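Local coordinates for protein acetyl xylan esterase (Paenibacillus sp. R4, PDB 6AGQ) that probably removes acetyl groups from xylan, acting as a cold-active esterase with an alpha/beta-hydrolase fold, at residues Leu8-Leu18 with Pro279-His288; Pro201-Pro209 with Ala264-Asp274. All blocks are in the same frame, centred on the assembly; numbering follows the deposited sequence.

Contact 1 of 2, residues Leu8-Leu18 with Pro279-His288; sequences LSQLQDYKPEL and PSTCFAAYNH
With CG turned opposite its own carbonyl carbon (chi1 -73°), Asn287 presents its amide to Tyr14 at the C-terminal side of helix 279-286, and Lys15, its CG anti to the backbone N (chi1 -174°), lays its extended chain along Asn287 and the ring of His288. ND2 of Asn287 donates to Tyr14 O at 2.7 Å in a nearly straight bond (164°). The acceptor lies in the amide plane, but the donor stands above the plane of the carbonyl. The imidazole of His288 is clasped between two aliphatic groups: Leu18 CD2 sits over its centre, 3.7 Å from the centroid of the His288 ring, while Lys15 CG covers the opposite face nearer the rim. Rotation of the ring is fixed by ND1 of His288, which donates to Ala284 O at 2.9 Å, one turn back. An alanine in place of His288 is likely to leave Lys15 and Leu18 without the ring that separates them and Ala284 O without this donor. Further along, Leu11 crosses Phe283 at about a right angle, Leu11 CB reaching Phe283 CD2 at 3.6 Å while the Leu11 carbonyl carbon lies over the ring, offset toward its rim. Of its two methyls, Leu11 CD2 rests 3.5 Å from Ser280 CA. Tyr14 turns a ring edge to the helix, Tyr14 CD2 lying 3.4 Å from Ser280 O; its hydroxyl is hydrogen-bonded to His213. The N-terminal segment thus packs on the helix of a beta-alpha-beta crossover joining strands 265-271 and 293-298. Pro279 and Phe283 rest on Ile270 of the first strand, Leu8 and Phe283 meet Leu297 of the second, and Leu18 and His288 pack on Met256 of helix 255-259.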
loop_
_atom_site.group_PDB
_atom_site.type_symbol
_atom_site.label_atom_id
_atom_site.label_comp_id
_atom_site.label_asym_id
_atom_site.label_seq_id
_atom_site.Cartn_x
_atom_site.Cartn_y
_atom_site.Cartn_z
ATOM N N LEU A 8 -26.503 1.248 -10.738
ATOM C CA LEU A 8 -26.924 2.389 -11.576
ATOM C C LEU A 8 -28.439 2.660 -11.652
ATOM O O LEU A 8 -28.850 3.821 -11.582
ATOM C CB LEU A 8 -26.335 2.282 -12.995
ATOM C CG LEU A 8 -26.570 3.466 -13.956
ATOM C CD1 LEU A 8 -25.979 4.739 -13.368
ATOM C CD2 LEU A 8 -26.005 3.201 -15.356
ATOM N N SER A 9 -29.304 1.660 -11.785
ATOM C CA SER A 9 -30.744 2.036 -11.967
ATOM C C SER A 9 -31.385 2.552 -10.657
ATOM O O SER A 9 -32.300 3.386 -10.694
ATOM C CB SER A 9 -31.565 0.930 -12.619
ATOM O OG SER A 9 -32.109 0.096 -11.633
ATOM N N GLN A 10 -30.871 2.081 -9.521
ATOM C CA GLN A 10 -31.201 2.674 -8.233
ATOM C C GLN A 10 -30.570 4.065 -8.052
ATOM O O GLN A 10 -31.192 4.886 -7.421
ATOM C CB GLN A 10 -30.820 1.752 -7.029
ATOM C CG GLN A 10 -31.859 0.679 -6.697
ATOM C CD GLN A 10 -31.362 -0.351 -5.693
ATOM O OE1 GLN A 10 -30.335 -0.157 -5.021
ATOM N NE2 GLN A 10 -32.093 -1.455 -5.581
ATOM N N LEU A 11 -29.340 4.308 -8.537
ATOM C CA LEU A 11 -28.728 5.655 -8.456
ATOM C C LEU A 11 -29.676 6.703 -9.010
ATOM O O LEU A 11 -29.864 7.713 -8.370
ATOM C CB LEU A 11 -27.368 5.752 -9.191
ATOM C CG LEU A 11 -26.147 5.238 -8.388
ATOM C CD1 LEU A 11 -24.848 5.218 -9.176
ATOM C CD2 LEU A 11 -25.963 6.018 -7.098
ATOM N N GLN A 12 -30.335 6.426 -10.138
ATOM C CA GLN A 12 -31.133 7.437 -10.841
ATOM C C GLN A 12 -32.611 7.566 -10.406
ATOM O O GLN A 12 -33.312 8.494 -10.808
ATOM C CB GLN A 12 -30.986 7.288 -12.378
ATOM C CG GLN A 12 -31.221 5.930 -13.014
ATOM C CD GLN A 12 -30.932 5.917 -14.517
ATOM O OE1 GLN A 12 -30.074 5.163 -14.988
ATOM N NE2 GLN A 12 -31.651 6.752 -15.276
ATOM N N ASP A 13 -33.079 6.667 -9.565
ATOM C CA ASP A 13 -34.333 6.873 -8.830
ATOM C C ASP A 13 -34.036 7.420 -7.429
ATOM O O ASP A 13 -34.971 7.529 -6.611
ATOM C CB ASP A 13 -35.077 5.542 -8.619
ATOM C CG ASP A 13 -35.636 4.919 -9.907
ATOM O OD1 ASP A 13 -35.621 5.544 -10.997
ATOM O OD2 ASP A 13 -36.109 3.758 -9.788
ATOM N N TYR A 14 -32.754 7.717 -7.127
ATOM C CA TYR A 14 -32.328 8.066 -5.764
ATOM C C TYR A 14 -32.590 9.541 -5.492
ATOM O O TYR A 14 -31.903 10.422 -5.998
ATOM C CB TYR A 14 -30.854 7.715 -5.485
ATOM C CG TYR A 14 -30.439 7.959 -4.035
ATOM C CD1 TYR A 14 -31.193 7.466 -2.965
ATOM C CD2 TYR A 14 -29.287 8.690 -3.733
ATOM C CE1 TYR A 14 -30.804 7.686 -1.641
ATOM C CE2 TYR A 14 -28.897 8.917 -2.417
ATOM C CZ TYR A 14 -29.635 8.433 -1.371
ATOM O OH TYR A 14 -29.222 8.717 -0.049
ATOM N N LYS A 15 -33.582 9.788 -4.665
ATOM C CA LYS A 15 -34.063 11.103 -4.400
ATOM C C LYS A 15 -34.395 11.172 -2.898
ATOM O O LYS A 15 -35.544 11.194 -2.512
ATOM C CB LYS A 15 -35.266 11.354 -5.301
ATOM C CG LYS A 15 -35.765 12.768 -5.211
ATOM C CD LYS A 15 -36.689 13.123 -6.372
ATOM C CE LYS A 15 -37.162 14.531 -6.103
ATOM N NZ LYS A 15 -38.054 15.093 -7.116
ATOM N N PRO A 16 -33.368 11.248 -2.036
ATOM C CA PRO A 16 -33.604 11.313 -0.589
ATOM C C PRO A 16 -34.284 12.617 -0.171
ATOM O O PRO A 16 -34.326 13.564 -0.953
ATOM C CB PRO A 16 -32.175 11.259 -0.011
ATOM C CG PRO A 16 -31.355 11.935 -1.081
ATOM C CD PRO A 16 -31.988 11.602 -2.380
ATOM N N GLU A 17 -34.798 12.671 1.050
ATOM C CA GLU A 17 -35.544 13.836 1.563
ATOM C C GLU A 17 -34.632 15.076 1.705
ATOM O O GLU A 17 -33.448 14.976 2.062
ATOM C CB GLU A 17 -36.289 13.448 2.891
ATOM C CG GLU A 17 -36.164 14.395 4.102
ATOM C CD GLU A 17 -36.854 13.895 5.404
ATOM O OE1 GLU A 17 -37.078 12.676 5.604
ATOM O OE2 GLU A 17 -37.179 14.737 6.271
ATOM N N LEU A 18 -35.157 16.252 1.391
ATOM C CA LEU A 18 -34.387 17.470 1.642
ATOM C C LEU A 18 -34.185 17.701 3.169
ATOM O O LEU A 18 -35.016 17.373 3.997
ATOM C CB LEU A 18 -35.014 18.697 0.978
ATOM C CG LEU A 18 -35.103 18.645 -0.554
ATOM C CD1 LEU A 18 -35.983 19.785 -1.080
ATOM C CD2 LEU A 18 -33.714 18.703 -1.194
ATOM N N PRO A 279 -20.913 8.613 -6.129
ATOM C CA PRO A 279 -21.935 8.923 -7.099
ATOM C C PRO A 279 -23.354 9.027 -6.532
ATOM O O PRO A 279 -24.143 9.800 -7.059
ATOM C CB PRO A 279 -21.792 7.803 -8.119
ATOM C CG PRO A 279 -21.172 6.691 -7.359
ATOM C CD PRO A 279 -20.300 7.297 -6.372
ATOM N N SER A 280 -23.669 8.351 -5.442
ATOM C CA SER A 280 -24.999 8.519 -4.810
ATOM C C SER A 280 -25.247 9.913 -4.296
ATOM O O SER A 280 -26.398 10.387 -4.243
ATOM C CB SER A 280 -25.218 7.548 -3.669
ATOM O OG SER A 280 -24.167 7.625 -2.703
ATOM N N THR A 281 -24.199 10.603 -3.912
ATOM C CA THR A 281 -24.349 11.974 -3.402
ATOM C C THR A 281 -24.516 12.972 -4.578
ATOM O O THR A 281 -25.241 13.947 -4.486
ATOM C CB THR A 281 -23.217 12.378 -2.437
ATOM O OG1 THR A 281 -21.922 12.377 -3.086
ATOM C CG2 THR A 281 -23.227 11.439 -1.212
ATOM N N CYS A 282 -23.865 12.674 -5.687
ATOM C CA CYS A 282 -23.982 13.447 -6.913
ATOM C C CYS A 282 -25.376 13.281 -7.489
ATOM O O CYS A 282 -26.023 14.293 -7.802
ATOM C CB CYS A 282 -22.888 13.047 -7.882
ATOM S SG CYS A 282 -21.254 13.579 -7.290
ATOM N N PHE A 283 -25.849 12.031 -7.583
ATOM C CA PHE A 283 -27.209 11.725 -8.038
ATOM C C PHE A 283 -28.313 12.341 -7.179
ATOM O O PHE A 283 -29.292 12.883 -7.737
ATOM C CB PHE A 283 -27.444 10.224 -8.274
ATOM C CG PHE A 283 -27.202 9.802 -9.702
ATOM C CD1 PHE A 283 -28.057 10.209 -10.701
ATOM C CD2 PHE A 283 -26.073 9.039 -10.062
ATOM C CE1 PHE A 283 -27.820 9.848 -12.023
ATOM C CE2 PHE A 283 -25.830 8.682 -11.380
ATOM C CZ PHE A 283 -26.706 9.084 -12.358
ATOM N N ALA A 284 -28.114 12.363 -5.862
ATOM C CA ALA A 284 -29.034 12.990 -4.953
ATOM C C ALA A 284 -29.316 14.466 -5.223
ATOM O O ALA A 284 -30.489 14.899 -5.153
ATOM C CB ALA A 284 -28.525 12.818 -3.522
ATOM N N ALA A 285 -28.270 15.267 -5.452
ATOM C CA ALA A 285 -28.469 16.654 -5.942
ATOM C C ALA A 285 -29.073 16.713 -7.385
ATOM O O ALA A 285 -30.089 17.398 -7.586
ATOM C CB ALA A 285 -27.156 17.483 -5.864
ATOM N N TYR A 286 -28.480 15.996 -8.352
ATOM C CA TYR A 286 -29.018 15.890 -9.754
ATOM C C TYR A 286 -30.528 15.601 -9.772
ATOM O O TYR A 286 -31.286 16.263 -10.443
ATOM C CB TYR A 286 -28.273 14.775 -10.539
ATOM C CG TYR A 286 -28.731 14.600 -11.983
ATOM C CD1 TYR A 286 -28.377 15.540 -12.930
ATOM C CD2 TYR A 286 -29.540 13.529 -12.388
ATOM C CE1 TYR A 286 -28.778 15.448 -14.219
ATOM C CE2 TYR A 286 -29.961 13.421 -13.711
ATOM C CZ TYR A 286 -29.563 14.399 -14.627
ATOM O OH TYR A 286 -29.897 14.427 -15.993
ATOM N N ASN A 287 -30.982 14.690 -8.941
ATOM C CA ASN A 287 -32.410 14.294 -8.950
ATOM C C ASN A 287 -33.354 15.299 -8.274
ATOM O O ASN A 287 -34.577 15.132 -8.354
ATOM C CB ASN A 287 -32.578 12.886 -8.334
ATOM C CG ASN A 287 -32.085 11.803 -9.251
ATOM O OD1 ASN A 287 -32.160 11.952 -10.456
ATOM N ND2 ASN A 287 -31.553 10.728 -8.697
ATOM N N HIS A 288 -32.795 16.330 -7.644
ATOM C CA HIS A 288 -33.528 17.472 -7.107
ATOM C C HIS A 288 -33.459 18.767 -7.926
ATOM O O HIS A 288 -34.113 19.718 -7.615
ATOM C CB HIS A 288 -33.029 17.770 -5.656
ATOM C CG HIS A 288 -33.668 16.907 -4.624
ATOM N ND1 HIS A 288 -32.999 15.877 -3.999
ATOM C CD2 HIS A 288 -34.935 16.889 -4.136
ATOM C CE1 HIS A 288 -33.809 15.286 -3.142
ATOM N NE2 HIS A 288 -34.991 15.876 -3.207
#

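Contact 2 of 2, residues Pro201-Pro209 with Ala264-Asp274; sequences PKLALPVFP and ARTLMAITLQD
Phe208 crosses Thr271 obliquely and Asp274 at about a right angle, with Phe208 CD2 3.5 Å from Thr271 OG1 and Phe208 CB 3.6 Å from Asp274 OD2; the carboxylate plane stands 79° from that of the ring. Val207 CG1 covers the centre of one face of this ring. Asp274 OD1 is held by the backbone N atoms of Thr276 and Cys277, and its side chain touches His303, a placement after the strand consistent with the acid of an alpha/beta-hydrolase triad. Behind this corner, strands 203-207 and 265-271 run parallel, 14° apart, and five backbone hydrogen bonds join the two segments, the last from Phe208 N to Ala269 O at 2.9 Å. Pro206 interrupts the ladder because it has no N-H to offer Leu267 O; a water donates to Leu267 O instead, at 2.7 Å, and more weakly to Pro206 O. The bend at chi3 of Met268 (-59°) brings Met268 CE to 4.0 Å from Pro206 CG, while Met268 SD meets the Pro209 ring. Strand 179-184 is bonded to the other edge of 203-207; helix 309-320 packs on Leu203, Leu205 and Leu267, and helix 279-286 receives Met268 and Pro209.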
loop_
_atom_site.group_PDB
_atom_site.type_symbol
_atom_site.label_atom_id
_atom_site.label_comp_id
_atom_site.label_asym_id
_atom_site.label_seq_id
_atom_site.Cartn_x
_atom_site.Cartn_y
_atom_site.Cartn_z
ATOM N N PRO A 201 -27.454 33.087 -13.426
ATOM C CA PRO A 201 -26.816 32.088 -14.290
ATOM C C PRO A 201 -27.826 31.343 -15.126
ATOM O O PRO A 201 -28.872 30.960 -14.628
ATOM C CB PRO A 201 -26.126 31.139 -13.300
ATOM C CG PRO A 201 -26.013 31.905 -12.045
ATOM C CD PRO A 201 -27.175 32.821 -12.001
ATOM N N LYS A 202 -27.528 31.212 -16.419
ATOM C CA LYS A 202 -28.361 30.518 -17.339
ATOM C C LYS A 202 -28.017 29.009 -17.457
ATOM O O LYS A 202 -28.920 28.181 -17.675
ATOM C CB LYS A 202 -28.187 31.175 -18.657
ATOM C CG LYS A 202 -29.177 30.730 -19.663
ATOM C CD LYS A 202 -28.726 31.248 -20.995
ATOM C CE LYS A 202 -29.791 30.988 -22.033
ATOM N NZ LYS A 202 -29.359 31.685 -23.271
ATOM N N LEU A 203 -26.734 28.687 -17.321
ATOM C CA LEU A 203 -26.247 27.320 -17.336
ATOM C C LEU A 203 -25.453 27.009 -16.074
ATOM O O LEU A 203 -24.767 27.877 -15.566
ATOM C CB LEU A 203 -25.303 27.111 -18.511
ATOM C CG LEU A 203 -25.770 26.653 -19.844
ATOM C CD1 LEU A 203 -27.073 27.265 -20.244
ATOM C CD2 LEU A 203 -24.700 26.904 -20.871
ATOM N N ALA A 204 -25.488 25.743 -15.631
ATOM C CA ALA A 204 -24.658 25.246 -14.517
ATOM C C ALA A 204 -23.956 23.971 -14.982
ATOM O O ALA A 204 -24.631 23.087 -15.499
ATOM C CB ALA A 204 -25.501 24.969 -13.297
ATOM N N LEU A 205 -22.609 23.913 -14.868
ATOM C CA LEU A 205 -21.859 22.774 -15.307
ATOM C C LEU A 205 -21.031 22.096 -14.163
ATOM O O LEU A 205 -19.809 21.997 -14.280
ATOM C CB LEU A 205 -20.950 23.173 -16.458
ATOM C CG LEU A 205 -21.636 23.537 -17.787
ATOM C CD1 LEU A 205 -21.918 25.017 -17.870
ATOM C CD2 LEU A 205 -20.732 23.162 -18.952
ATOM N N PRO A 206 -21.691 21.583 -13.109
ATOM C CA PRO A 206 -20.979 20.808 -12.058
ATOM C C PRO A 206 -20.265 19.506 -12.521
ATOM O O PRO A 206 -20.891 18.630 -13.106
ATOM C CB PRO A 206 -22.077 20.509 -11.068
ATOM C CG PRO A 206 -23.306 20.448 -11.885
ATOM C CD PRO A 206 -23.153 21.471 -12.957
ATOM N N VAL A 207 -18.976 19.375 -12.252
ATOM C CA VAL A 207 -18.292 18.092 -12.437
ATOM C C VAL A 207 -18.082 17.440 -11.046
ATOM O O VAL A 207 -17.499 18.046 -10.135
ATOM C CB VAL A 207 -16.956 18.287 -13.216
ATOM C CG1 VAL A 207 -16.142 17.016 -13.286
ATOM C CG2 VAL A 207 -17.243 18.746 -14.638
ATOM N N PHE A 208 -18.522 16.197 -10.902
ATOM C CA PHE A 208 -18.448 15.462 -9.613
ATOM C C PHE A 208 -18.499 16.301 -8.344
ATOM O O PHE A 208 -17.518 16.354 -7.581
ATOM C CB PHE A 208 -17.376 14.346 -9.575
ATOM C CG PHE A 208 -16.021 14.698 -10.097
ATOM C CD1 PHE A 208 -15.199 15.632 -9.452
ATOM C CD2 PHE A 208 -15.479 13.967 -11.157
ATOM C CE1 PHE A 208 -13.901 15.886 -9.903
ATOM C CE2 PHE A 208 -14.182 14.194 -11.606
ATOM C CZ PHE A 208 -13.390 15.156 -10.983
ATOM N N PRO A 209 -19.689 16.931 -8.087
ATOM C CA PRO A 209 -19.752 17.972 -7.103
ATOM C C PRO A 209 -19.589 17.429 -5.668
ATOM O O PRO A 209 -20.215 16.425 -5.293
ATOM C CB PRO A 209 -21.110 18.608 -7.326
ATOM C CG PRO A 209 -21.922 17.582 -8.035
ATOM C CD PRO A 209 -20.948 16.805 -8.839
ATOM N N ALA A 264 -31.737 27.271 -13.854
ATOM C CA ALA A 264 -30.754 27.056 -14.884
ATOM C C ALA A 264 -30.793 25.635 -15.432
ATOM O O ALA A 264 -31.092 24.697 -14.728
ATOM C CB ALA A 264 -29.316 27.409 -14.349
ATOM N N ARG A 265 -30.492 25.523 -16.720
ATOM C CA ARG A 265 -30.232 24.266 -17.403
ATOM C C ARG A 265 -28.889 23.737 -16.945
ATOM O O ARG A 265 -27.947 24.501 -16.938
ATOM C CB ARG A 265 -30.236 24.490 -18.940
ATOM C CG ARG A 265 -29.872 23.252 -19.736
ATOM C CD ARG A 265 -29.861 23.478 -21.257
ATOM N NE ARG A 265 -31.080 24.125 -21.701
ATOM C CZ ARG A 265 -32.212 23.519 -22.083
ATOM N NH1 ARG A 265 -32.338 22.184 -22.160
ATOM N NH2 ARG A 265 -33.233 24.295 -22.475
ATOM N N THR A 266 -28.801 22.457 -16.601
ATOM C CA THR A 266 -27.625 21.882 -15.915
ATOM C C THR A 266 -27.071 20.660 -16.659
ATOM O O THR A 266 -27.863 19.816 -17.127
ATOM C CB THR A 266 -28.008 21.419 -14.518
ATOM O OG1 THR A 266 -28.584 22.511 -13.811
ATOM C CG2 THR A 266 -26.799 20.934 -13.708
ATOM N N LEU A 267 -25.733 20.608 -16.798
ATOM C CA LEU A 267 -24.990 19.462 -17.347
ATOM C C LEU A 267 -24.073 19.019 -16.253
ATOM O O LEU A 267 -23.047 19.706 -15.962
ATOM C CB LEU A 267 -24.125 19.835 -18.561
ATOM C CG LEU A 267 -23.187 18.717 -19.108
ATOM C CD1 LEU A 267 -23.994 17.594 -19.726
ATOM C CD2 LEU A 267 -22.214 19.195 -20.151
ATOM N N MET A 268 -24.396 17.875 -15.672
ATOM C CA MET A 268 -23.588 17.239 -14.678
ATOM C C MET A 268 -22.771 16.015 -15.132
ATOM O O MET A 268 -23.326 15.097 -15.681
ATOM C CB MET A 268 -24.469 16.859 -13.488
ATOM C CG MET A 268 -23.601 16.455 -12.300
ATOM S SD MET A 268 -24.431 15.982 -10.804
ATOM C CE MET A 268 -25.405 17.446 -10.385
ATOM N N ALA A 269 -21.475 15.995 -14.826
ATOM C CA ALA A 269 -20.626 14.805 -14.864
ATOM C C ALA A 269 -20.610 14.015 -13.550
ATOM O O ALA A 269 -20.401 14.577 -12.453
ATOM C CB ALA A 269 -19.174 15.202 -15.169
ATOM N N ILE A 270 -20.781 12.694 -13.658
ATOM C CA ILE A 270 -20.661 11.814 -12.486
ATOM C C ILE A 270 -19.753 10.664 -12.867
ATOM O O ILE A 270 -19.863 10.103 -13.966
ATOM C CB ILE A 270 -22.030 11.289 -12.080
ATOM C CG1 ILE A 270 -22.969 12.466 -11.813
ATOM C CG2 ILE A 270 -21.929 10.319 -10.896
ATOM C CD1 ILE A 270 -24.413 12.090 -11.485
ATOM N N THR A 271 -18.867 10.317 -11.973
ATOM C CA THR A 271 -17.892 9.288 -12.218
ATOM C C THR A 271 -18.208 8.165 -11.256
ATOM O O THR A 271 -18.265 8.381 -10.039
ATOM C CB THR A 271 -16.453 9.847 -12.001
ATOM O OG1 THR A 271 -16.428 10.659 -10.837
ATOM C CG2 THR A 271 -16.047 10.756 -13.216
ATOM N N LEU A 272 -18.453 6.976 -11.790
ATOM C CA LEU A 272 -19.058 5.905 -10.990
ATOM C C LEU A 272 -18.128 5.206 -10.025
ATOM O O LEU A 272 -18.600 4.536 -9.147
ATOM C CB LEU A 272 -19.707 4.847 -11.874
ATOM C CG LEU A 272 -21.010 5.227 -12.589
ATOM C CD1 LEU A 272 -21.629 3.987 -13.224
ATOM C CD2 LEU A 272 -22.028 5.894 -11.669
ATOM N N GLN A 273 -16.822 5.320 -10.218
ATOM C CA GLN A 273 -15.838 4.710 -9.338
ATOM C C GLN A 273 -15.302 5.724 -8.298
ATOM O O GLN A 273 -14.369 5.419 -7.570
ATOM C CB GLN A 273 -14.629 4.165 -10.154
ATOM C CG GLN A 273 -14.940 3.093 -11.202
ATOM C CD GLN A 273 -15.893 2.014 -10.718
ATOM O OE1 GLN A 273 -15.694 1.409 -9.654
ATOM N NE2 GLN A 273 -16.965 1.812 -11.462
ATOM N N ASP A 274 -15.900 6.913 -8.246
ATOM C CA ASP A 274 -15.428 8.014 -7.400
ATOM C C ASP A 274 -15.668 7.649 -5.914
ATOM O O ASP A 274 -16.813 7.416 -5.500
ATOM C CB ASP A 274 -16.203 9.284 -7.773
ATOM C CG ASP A 274 -15.492 10.581 -7.355
ATOM O OD1 ASP A 274 -14.891 10.602 -6.233
ATOM O OD2 ASP A 274 -15.605 11.589 -8.154
HETATM O O HOH W 1 -20.394 19.443 -16.324
#

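How the contacts relate
Contact 1 and contact 2 lie with their centres about 13 Å apart and meet through helix 279-286, which follows strand 265-271 in the chain. Its inner side packs on strand 265-271 and on the loop after strand 203-207, with Phe283 CE2 3.7 Å from Ile270 CD1 and Cys282 SG 3.6 Å from Pro209 CD; the N-terminal segment 8-18 lies against the same helix. At the start of the helix, Pro279 CD comes within 3.6 Å of Asp274 O, linking contact 1 to the probable active-site corner, where Phe208 also touches the likely nucleophile elbow around Ser185. Contact 1 ends away from that corner, the Leu18 side chain being about 9 Å from a bound zinc ion.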